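Local coordinates for Thiol:disulfide interchange protein DsbC (Haemophilus influenzae, PDB 1T3B) that probably forms and isomerises disulfide bonds in periplasmic proteins, working as a homodimer of the thioredoxin family with a redox-active disulfide, at residues D69-Y81 / D113-R125. Sequence-based numbering, arbitrary orientation.
Sequences DKLNSYKDEMIVY and DLGITVRYLAFPR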
ATOM      1  N   ASP A  69     -10.891 -17.897  -7.131  1.00 83.57           N
ATOM      2  CA  ASP A  69     -10.970 -19.299  -6.734  1.00 83.67           C
ATOM      3  C   ASP A  69     -11.690 -19.364  -5.390  1.00 82.85           C
ATOM      4  O   ASP A  69     -12.533 -20.230  -5.165  1.00 84.28           O
ATOM      5  CB  ASP A  69      -9.574 -19.924  -6.586  1.00 85.11           C
ATOM      6  CG  ASP A  69      -8.754 -19.860  -7.867  1.00 86.90           C
ATOM      7  OD1 ASP A  69      -9.345 -19.754  -8.965  1.00 88.16           O
ATOM      8  OD2 ASP A  69      -7.508 -19.935  -7.770  1.00 87.61           O
ATOM      9  N   LYS A  70     -11.336 -18.442  -4.500  1.00 80.26           N
ATOM     10  CA  LYS A  70     -11.941 -18.348  -3.173  1.00 77.20           C
ATOM     11  C   LYS A  70     -13.458 -18.280  -3.347  1.00 75.76           C
ATOM     12  O   LYS A  70     -14.193 -19.085  -2.784  1.00 74.64           O
ATOM     13  CB  LYS A  70     -11.426 -17.084  -2.474  1.00 76.58           C
ATOM     14  CG  LYS A  70     -12.103 -16.707  -1.171  1.00 73.46           C
ATOM     15  CD  LYS A  70     -11.624 -17.548  -0.019  1.00 71.53           C
ATOM     16  CE  LYS A  70     -11.825 -16.811   1.295  1.00 71.71           C
ATOM     17  NZ  LYS A  70     -11.251 -15.431   1.259  1.00 70.69           N
ATOM     18  N   LEU A  71     -13.914 -17.317  -4.142  1.00 74.37           N
ATOM     19  CA  LEU A  71     -15.334 -17.131  -4.417  1.00 73.48           C
ATOM     20  C   LEU A  71     -15.935 -18.419  -4.976  1.00 74.18           C
ATOM     21  O   LEU A  71     -16.774 -19.053  -4.338  1.00 73.57           O
ATOM     22  CB  LEU A  71     -15.519 -15.978  -5.406  1.00 72.66           C
ATOM     23  CG  LEU A  71     -16.915 -15.716  -5.953  1.00 72.21           C
ATOM     24  CD1 LEU A  71     -17.108 -14.236  -6.221  1.00 74.44           C
ATOM     25  CD2 LEU A  71     -17.095 -16.495  -7.212  1.00 72.40           C
ATOM     26  N   ASN A  72     -15.500 -18.813  -6.165  1.00 72.59           N
ATOM     27  CA  ASN A  72     -15.996 -20.029  -6.773  1.00 70.70           C
ATOM     28  C   ASN A  72     -16.092 -21.146  -5.755  1.00 70.23           C
ATOM     29  O   ASN A  72     -17.052 -21.903  -5.742  1.00 69.81           O
ATOM     30  CB  ASN A  72     -15.080 -20.458  -7.907  1.00 70.75           C
ATOM     31  CG  ASN A  72     -15.382 -19.734  -9.177  1.00 71.38           C
ATOM     32  OD1 ASN A  72     -16.423 -19.102  -9.285  1.00 74.92           O
ATOM     33  ND2 ASN A  72     -14.494 -19.829 -10.158  1.00 71.67           N
ATOM     34  N   SER A  73     -15.107 -21.240  -4.880  1.00 70.26           N
ATOM     35  CA  SER A  73     -15.118 -22.296  -3.879  1.00 71.62           C
ATOM     36  C   SER A  73     -16.372 -22.286  -3.003  1.00 72.24           C
ATOM     37  O   SER A  73     -16.523 -23.136  -2.139  1.00 73.02           O
ATOM     38  CB  SER A  73     -13.882 -22.184  -2.985  1.00 72.58           C
ATOM     39  OG  SER A  73     -14.121 -21.310  -1.897  1.00 72.95           O
ATOM     40  N   TYR A  74     -17.265 -21.326  -3.227  1.00 73.85           N
ATOM     41  CA  TYR A  74     -18.492 -21.197  -2.434  1.00 74.77           C
ATOM     42  C   TYR A  74     -19.720 -21.620  -3.217  1.00 74.31           C
ATOM     43  O   TYR A  74     -20.837 -21.591  -2.711  1.00 74.25           O
ATOM     44  CB  TYR A  74     -18.665 -19.749  -1.954  1.00 73.85           C
ATOM     45  CG  TYR A  74     -17.632 -19.314  -0.941  1.00 73.26           C
ATOM     46  CD1 TYR A  74     -17.102 -20.225  -0.029  1.00 74.30           C
ATOM     47  CD2 TYR A  74     -17.216 -17.992  -0.862  1.00 73.02           C
ATOM     48  CE1 TYR A  74     -16.185 -19.830   0.942  1.00 75.13           C
ATOM     49  CE2 TYR A  74     -16.296 -17.583   0.110  1.00 74.65           C
ATOM     50  CZ  TYR A  74     -15.784 -18.508   1.010  1.00 74.84           C
ATOM     51  OH  TYR A  74     -14.884 -18.111   1.981  1.00 76.04           O
ATOM     52  N   LYS A  75     -19.482 -21.994  -4.464  1.00 75.90           N
ATOM     53  CA  LYS A  75     -20.507 -22.449  -5.384  1.00 78.53           C
ATOM     54  C   LYS A  75     -21.757 -23.068  -4.731  1.00 78.06           C
ATOM     55  O   LYS A  75     -22.875 -22.679  -5.051  1.00 79.20           O
ATOM     56  CB  LYS A  75     -19.851 -23.437  -6.361  1.00 82.57           C
ATOM     57  CG  LYS A  75     -20.784 -24.247  -7.241  1.00 87.30           C
ATOM     58  CD  LYS A  75     -19.988 -25.257  -8.077  1.00 89.20           C
ATOM     59  CE  LYS A  75     -20.912 -26.255  -8.767  1.00 90.70           C
ATOM     60  NZ  LYS A  75     -20.156 -27.245  -9.574  1.00 93.41           N
ATOM     61  N   ASP A  76     -21.572 -24.011  -3.811  1.00 77.13           N
ATOM     62  CA  ASP A  76     -22.704 -24.676  -3.155  1.00 75.79           C
ATOM     63  C   ASP A  76     -23.412 -23.871  -2.071  1.00 74.75           C
ATOM     64  O   ASP A  76     -24.168 -24.427  -1.274  1.00 75.00           O
ATOM     65  CB  ASP A  76     -22.261 -26.016  -2.554  1.00 76.14           C
ATOM     66  CG  ASP A  76     -21.686 -26.961  -3.592  1.00 78.48           C
ATOM     67  OD1 ASP A  76     -22.219 -27.001  -4.724  1.00 80.73           O
ATOM     68  OD2 ASP A  76     -20.710 -27.671  -3.276  1.00 77.12           O
ATOM     69  N   GLU A  77     -23.158 -22.568  -2.038  1.00 72.71           N
ATOM     70  CA  GLU A  77     -23.765 -21.678  -1.052  1.00 69.63           C
ATOM     71  C   GLU A  77     -24.482 -20.577  -1.804  1.00 67.78           C
ATOM     72  O   GLU A  77     -25.309 -19.844  -1.256  1.00 66.77           O
ATOM     73  CB  GLU A  77     -22.684 -21.097  -0.143  1.00 69.64           C
ATOM     74  CG  GLU A  77     -22.190 -22.090   0.886  1.00 72.50           C
ATOM     75  CD  GLU A  77     -20.986 -21.607   1.658  1.00 74.21           C
ATOM     76  OE1 GLU A  77     -20.982 -20.443   2.094  1.00 75.66           O
ATOM     77  OE2 GLU A  77     -20.043 -22.401   1.842  1.00 75.58           O
ATOM     78  N   MET A  78     -24.148 -20.493  -3.084  1.00 65.35           N
ATOM     79  CA  MET A  78     -24.728 -19.516  -3.979  1.00 63.43           C
ATOM     80  C   MET A  78     -26.132 -19.940  -4.346  1.00 63.68           C
ATOM     81  O   MET A  78     -26.413 -21.124  -4.452  1.00 63.18           O
ATOM     82  CB  MET A  78     -23.870 -19.404  -5.237  1.00 63.74           C
ATOM     83  CG  MET A  78     -22.520 -18.778  -4.969  1.00 65.10           C
ATOM     84  SD  MET A  78     -21.374 -18.962  -6.333  1.00 73.40           S
ATOM     85  CE  MET A  78     -19.865 -18.964  -5.449  1.00 68.80           C
ATOM     86  N   ILE A  79     -27.015 -18.963  -4.520  1.00 63.32           N
ATOM     87  CA  ILE A  79     -28.386 -19.235  -4.901  1.00 60.89           C
ATOM     88  C   ILE A  79     -28.450 -19.026  -6.410  1.00 62.60           C
ATOM     89  O   ILE A  79     -28.648 -17.920  -6.880  1.00 63.56           O
ATOM     90  CB  ILE A  79     -29.344 -18.300  -4.162  1.00 58.82           C
ATOM     91  CG1 ILE A  79     -29.129 -18.460  -2.651  1.00 57.87           C
ATOM     92  CG2 ILE A  79     -30.777 -18.626  -4.553  1.00 61.10           C
ATOM     93  CD1 ILE A  79     -30.206 -17.857  -1.774  1.00 57.35           C
ATOM     94  N   VAL A  80     -28.277 -20.113  -7.158  1.00 62.64           N
ATOM     95  CA  VAL A  80     -28.235 -20.079  -8.617  1.00 62.36           C
ATOM     96  C   VAL A  80     -29.547 -20.050  -9.392  1.00 64.50           C
ATOM     97  O   VAL A  80     -30.530 -20.661  -9.003  1.00 67.25           O
ATOM     98  CB  VAL A  80     -27.412 -21.272  -9.151  1.00 59.97           C
ATOM     99  CG1 VAL A  80     -27.002 -21.034 -10.587  1.00 54.33           C
ATOM    100  CG2 VAL A  80     -26.213 -21.498  -8.274  1.00 57.25           C
ATOM    101  N   TYR A  81     -29.516 -19.342 -10.513  1.00 66.17           N
ATOM    102  CA  TYR A  81     -30.637 -19.198 -11.423  1.00 68.94           C
ATOM    103  C   TYR A  81     -30.054 -19.431 -12.822  1.00 71.99           C
ATOM    104  O   TYR A  81     -29.920 -18.490 -13.597  1.00 74.00           O
ATOM    105  CB  TYR A  81     -31.207 -17.776 -11.346  1.00 70.66           C
ATOM    106  CG  TYR A  81     -31.941 -17.459 -10.070  1.00 69.70           C
ATOM    107  CD1 TYR A  81     -33.306 -17.675  -9.963  1.00 68.25           C
ATOM    108  CD2 TYR A  81     -31.271 -16.958  -8.965  1.00 69.08           C
ATOM    109  CE1 TYR A  81     -33.984 -17.402  -8.792  1.00 68.92           C
ATOM    110  CE2 TYR A  81     -31.942 -16.683  -7.789  1.00 68.80           C
ATOM    111  CZ  TYR A  81     -33.299 -16.907  -7.709  1.00 68.74           C
ATOM    112  OH  TYR A  81     -33.975 -16.636  -6.542  1.00 68.04           O
ATOM    113  N   ASP A 113     -32.266 -15.464 -20.293  1.00 81.95           N
ATOM    114  CA  ASP A 113     -32.504 -15.540 -21.724  1.00 83.46           C
ATOM    115  C   ASP A 113     -31.428 -14.893 -22.583  1.00 83.59           C
ATOM    116  O   ASP A 113     -31.514 -14.934 -23.796  1.00 83.23           O
ATOM    117  CB  ASP A 113     -33.877 -14.960 -22.074  1.00 84.64           C
ATOM    118  CG  ASP A 113     -35.013 -15.915 -21.735  1.00 87.48           C
ATOM    119  OD1 ASP A 113     -34.840 -17.139 -21.942  1.00 86.66           O
ATOM    120  OD2 ASP A 113     -36.078 -15.444 -21.276  1.00 88.96           O
ATOM    121  N   LEU A 114     -30.423 -14.283 -21.963  1.00 82.54           N
ATOM    122  CA  LEU A 114     -29.319 -13.690 -22.723  1.00 81.32           C
ATOM    123  C   LEU A 114     -28.134 -14.624 -22.542  1.00 81.07           C
ATOM    124  O   LEU A 114     -27.019 -14.306 -22.932  1.00 80.53           O
ATOM    125  CB  LEU A 114     -28.953 -12.294 -22.209  1.00 80.63           C
ATOM    126  CG  LEU A 114     -29.627 -11.050 -22.814  1.00 80.64           C
ATOM    127  CD1 LEU A 114     -29.248  -9.810 -22.002  1.00 79.57           C
ATOM    128  CD2 LEU A 114     -29.200 -10.877 -24.267  1.00 80.11           C
ATOM    129  N   GLY A 115     -28.396 -15.781 -21.937  1.00 80.26           N
ATOM    130  CA  GLY A 115     -27.359 -16.769 -21.709  1.00 80.12           C
ATOM    131  C   GLY A 115     -26.473 -16.454 -20.523  1.00 79.16           C
ATOM    132  O   GLY A 115     -25.296 -16.823 -20.510  1.00 80.53           O
ATOM    133  N   ILE A 116     -27.024 -15.771 -19.524  1.00 78.06           N
ATOM    134  CA  ILE A 116     -26.244 -15.423 -18.341  1.00 76.92           C
ATOM    135  C   ILE A 116     -26.819 -16.053 -17.079  1.00 75.80           C
ATOM    136  O   ILE A 116     -27.939 -15.769 -16.687  1.00 75.29           O
ATOM    137  CB  ILE A 116     -26.177 -13.888 -18.130  1.00 76.73           C
ATOM    138  CG1 ILE A 116     -25.726 -13.191 -19.413  1.00 76.50           C
ATOM    139  CG2 ILE A 116     -25.195 -13.561 -17.012  1.00 77.14           C
ATOM    140  CD1 ILE A 116     -25.585 -11.688 -19.288  1.00 76.28           C
ATOM    141  N   THR A 117     -26.029 -16.913 -16.457  1.00 75.21           N
ATOM    142  CA  THR A 117     -26.401 -17.593 -15.223  1.00 75.05           C
ATOM    143  C   THR A 117     -26.099 -16.680 -14.038  1.00 74.95           C
ATOM    144  O   THR A 117     -24.938 -16.323 -13.810  1.00 77.35           O
ATOM    145  CB  THR A 117     -25.586 -18.883 -15.046  1.00 75.54           C
ATOM    146  OG1 THR A 117     -26.092 -19.891 -15.924  1.00 77.35           O
ATOM    147  CG2 THR A 117     -25.646 -19.367 -13.612  1.00 75.10           C
ATOM    148  N   VAL A 118     -27.125 -16.310 -13.278  1.00 73.42           N
ATOM    149  CA  VAL A 118     -26.928 -15.437 -12.126  1.00 70.59           C
ATOM    150  C   VAL A 118     -26.747 -16.255 -10.847  1.00 71.04           C
ATOM    151  O   VAL A 118     -27.569 -17.092 -10.517  1.00 70.74           O
ATOM    152  CB  VAL A 118     -28.114 -14.464 -11.969  1.00 69.20           C
ATOM    153  CG1 VAL A 118     -27.897 -13.564 -10.773  1.00 68.47           C
ATOM    154  CG2 VAL A 118     -28.265 -13.627 -13.230  1.00 69.42           C
ATOM    155  N   ARG A 119     -25.654 -16.014 -10.134  1.00 70.83           N
ATOM    156  CA  ARG A 119     -25.361 -16.737  -8.901  1.00 70.68           C
ATOM    157  C   ARG A 119     -25.245 -15.748  -7.744  1.00 70.10           C
ATOM    158  O   ARG A 119     -24.354 -14.911  -7.731  1.00 72.59           O
ATOM    159  CB  ARG A 119     -24.051 -17.513  -9.055  1.00 72.43           C
ATOM    160  CG  ARG A 119     -23.840 -18.089 -10.451  1.00 74.05           C
ATOM    161  CD  ARG A 119     -22.713 -19.111 -10.483  1.00 74.83           C
ATOM    162  NE  ARG A 119     -21.478 -18.572  -9.926  1.00 75.97           N
ATOM    163  CZ  ARG A 119     -20.332 -19.237  -9.852  1.00 75.04           C
ATOM    164  NH1 ARG A 119     -20.252 -20.482 -10.302  1.00 74.73           N
ATOM    165  NH2 ARG A 119     -19.264 -18.652  -9.327  1.00 74.51           N
ATOM    166  N   TYR A 120     -26.141 -15.845  -6.773  1.00 69.27           N
ATOM    167  CA  TYR A 120     -26.119 -14.919  -5.656  1.00 68.59           C
ATOM    168  C   TYR A 120     -25.314 -15.330  -4.443  1.00 68.41           C
ATOM    169  O   TYR A 120     -25.341 -16.476  -4.000  1.00 68.65           O
ATOM    170  CB  TYR A 120     -27.531 -14.602  -5.148  1.00 68.36           C
ATOM    171  CG  TYR A 120     -28.454 -13.881  -6.095  1.00 65.78           C
ATOM    172  CD1 TYR A 120     -28.156 -12.611  -6.590  1.00 66.77           C
ATOM    173  CD2 TYR A 120     -29.657 -14.458  -6.463  1.00 65.62           C
ATOM    174  CE1 TYR A 120     -29.050 -11.941  -7.431  1.00 65.30           C
ATOM    175  CE2 TYR A 120     -30.544 -13.800  -7.295  1.00 66.40           C
ATOM    176  CZ  TYR A 120     -30.241 -12.554  -7.774  1.00 65.45           C
ATOM    177  OH  TYR A 120     -31.146 -11.961  -8.611  1.00 68.00           O
ATOM    178  N   LEU A 121     -24.624 -14.333  -3.910  1.00 67.94           N
ATOM    179  CA  LEU A 121     -23.833 -14.425  -2.704  1.00 66.57           C
ATOM    180  C   LEU A 121     -24.495 -13.336  -1.876  1.00 65.24           C
ATOM    181  O   LEU A 121     -25.064 -12.403  -2.429  1.00 64.67           O
ATOM    182  CB  LEU A 121     -22.379 -14.067  -2.984  1.00 66.92           C
ATOM    183  CG  LEU A 121     -21.555 -15.220  -3.532  1.00 68.54           C
ATOM    184  CD1 LEU A 121     -20.169 -14.774  -3.849  1.00 67.54           C
ATOM    185  CD2 LEU A 121     -21.518 -16.316  -2.492  1.00 69.64           C
ATOM    186  N   ALA A 122     -24.435 -13.443  -0.560  1.00 63.60           N
ATOM    187  CA  ALA A 122     -25.070 -12.438   0.265  1.00 63.21           C
ATOM    188  C   ALA A 122     -24.128 -11.305   0.619  1.00 64.19           C
ATOM    189  O   ALA A 122     -22.919 -11.486   0.758  1.00 64.29           O
ATOM    190  CB  ALA A 122     -25.614 -13.065   1.542  1.00 60.70           C
ATOM    191  N   PHE A 123     -24.700 -10.123   0.768  1.00 64.56           N
ATOM    192  CA  PHE A 123     -23.912  -8.987   1.151  1.00 65.82           C
ATOM    193  C   PHE A 123     -24.733  -8.059   2.018  1.00 67.75           C
ATOM    194  O   PHE A 123     -25.217  -7.033   1.546  1.00 68.17           O
ATOM    195  CB  PHE A 123     -23.403  -8.227  -0.070  1.00 65.23           C
ATOM    196  CG  PHE A 123     -22.328  -7.233   0.259  1.00 67.73           C
ATOM    197  CD1 PHE A 123     -21.006  -7.642   0.421  1.00 67.11           C
ATOM    198  CD2 PHE A 123     -22.646  -5.898   0.486  1.00 68.60           C
ATOM    199  CE1 PHE A 123     -20.025  -6.744   0.803  1.00 65.93           C
ATOM    200  CE2 PHE A 123     -21.668  -4.989   0.872  1.00 68.56           C
ATOM    201  CZ  PHE A 123     -20.358  -5.416   1.032  1.00 67.25           C
ATOM    202  N   PRO A 124     -24.945  -8.427   3.293  1.00 69.03           N
ATOM    203  CA  PRO A 124     -25.725  -7.554   4.179  1.00 71.21           C
ATOM    204  C   PRO A 124     -24.933  -6.292   4.548  1.00 73.09           C
ATOM    205  O   PRO A 124     -24.029  -6.312   5.391  1.00 72.51           O
ATOM    206  CB  PRO A 124     -26.043  -8.455   5.377  1.00 71.49           C
ATOM    207  CG  PRO A 124     -24.982  -9.491   5.343  1.00 72.29           C
ATOM    208  CD  PRO A 124     -24.798  -9.768   3.878  1.00 70.68           C
ATOM    209  N   ARG A 125     -25.295  -5.197   3.888  1.00 74.76           N
ATOM    210  CA  ARG A 125     -24.645  -3.901   4.056  1.00 76.85           C
ATOM    211  C   ARG A 125     -24.623  -3.340   5.476  1.00 78.69           C
ATOM    212  O   ARG A 125     -23.557  -2.999   5.986  1.00 79.20           O
ATOM    213  CB  ARG A 125     -25.285  -2.891   3.097  1.00 74.50           C
ATOM    214  CG  ARG A 125     -25.065  -3.231   1.633  1.00 72.59           C
ATOM    215  CD  ARG A 125     -25.887  -2.345   0.716  1.00 71.46           C
ATOM    216  NE  ARG A 125     -27.313  -2.400   1.015  1.00 70.45           N
ATOM    217  CZ  ARG A 125     -28.247  -1.776   0.307  1.00 70.02           C
ATOM    218  NH1 ARG A 125     -27.901  -1.054  -0.745  1.00 71.60           N
ATOM    219  NH2 ARG A 125     -29.523  -1.866   0.657  1.00 70.82           N
TER
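The guanidinium of Arg119 reaches off its strand to the end of helix 63-72 and carries a thioether on one face. Met78 SD sits 3.4 Å above the guanidinium plane, displaced toward its rim. In that plane, at the edge, NH2 donates to OD1 of Asn72 over 2.9 Å, with 148° at the hydrogen. The Asn72 amide stands nearly perpendicular to the guanidinium, at 85°. A bend at chi3 turns the arginine tip toward the helix, and Thr91 of the neighbouring strand gives NH2 a second partner. CD2 of Leu71 lies at the same guanidinium edge. Leu121 packs beside this group: its CD2 lies 3.6 Å from Met78 CG, and its CD1 meets CD1 of Leu71.

Strand 79-81 pairs antiparallel with strand 116-122. Ile79 and Tyr120 form a hydrogen-bonded pair, with Ile79 N to Tyr120 O at 3.0 Å. Tyr81 N also donates to Val118 O. On the sheet face of Ile79 and Tyr120, the rings of Tyr81 and Tyr120 meet at their margins, neither over the face of the other, planes at 78°. Leu149 of helix 145-153 touches both tyrosine side chains. Tyr81 OH bonds to Asn150 and His105. On the Arg119 face, Val80 CG1 touches Thr117 CG2. Helix 63-72 probably links the two domains, as in other DsbC proteins. Strand 79-81 follows it, an N-terminal strand added antiparallel to the edge of the thioredoxin-fold sheet.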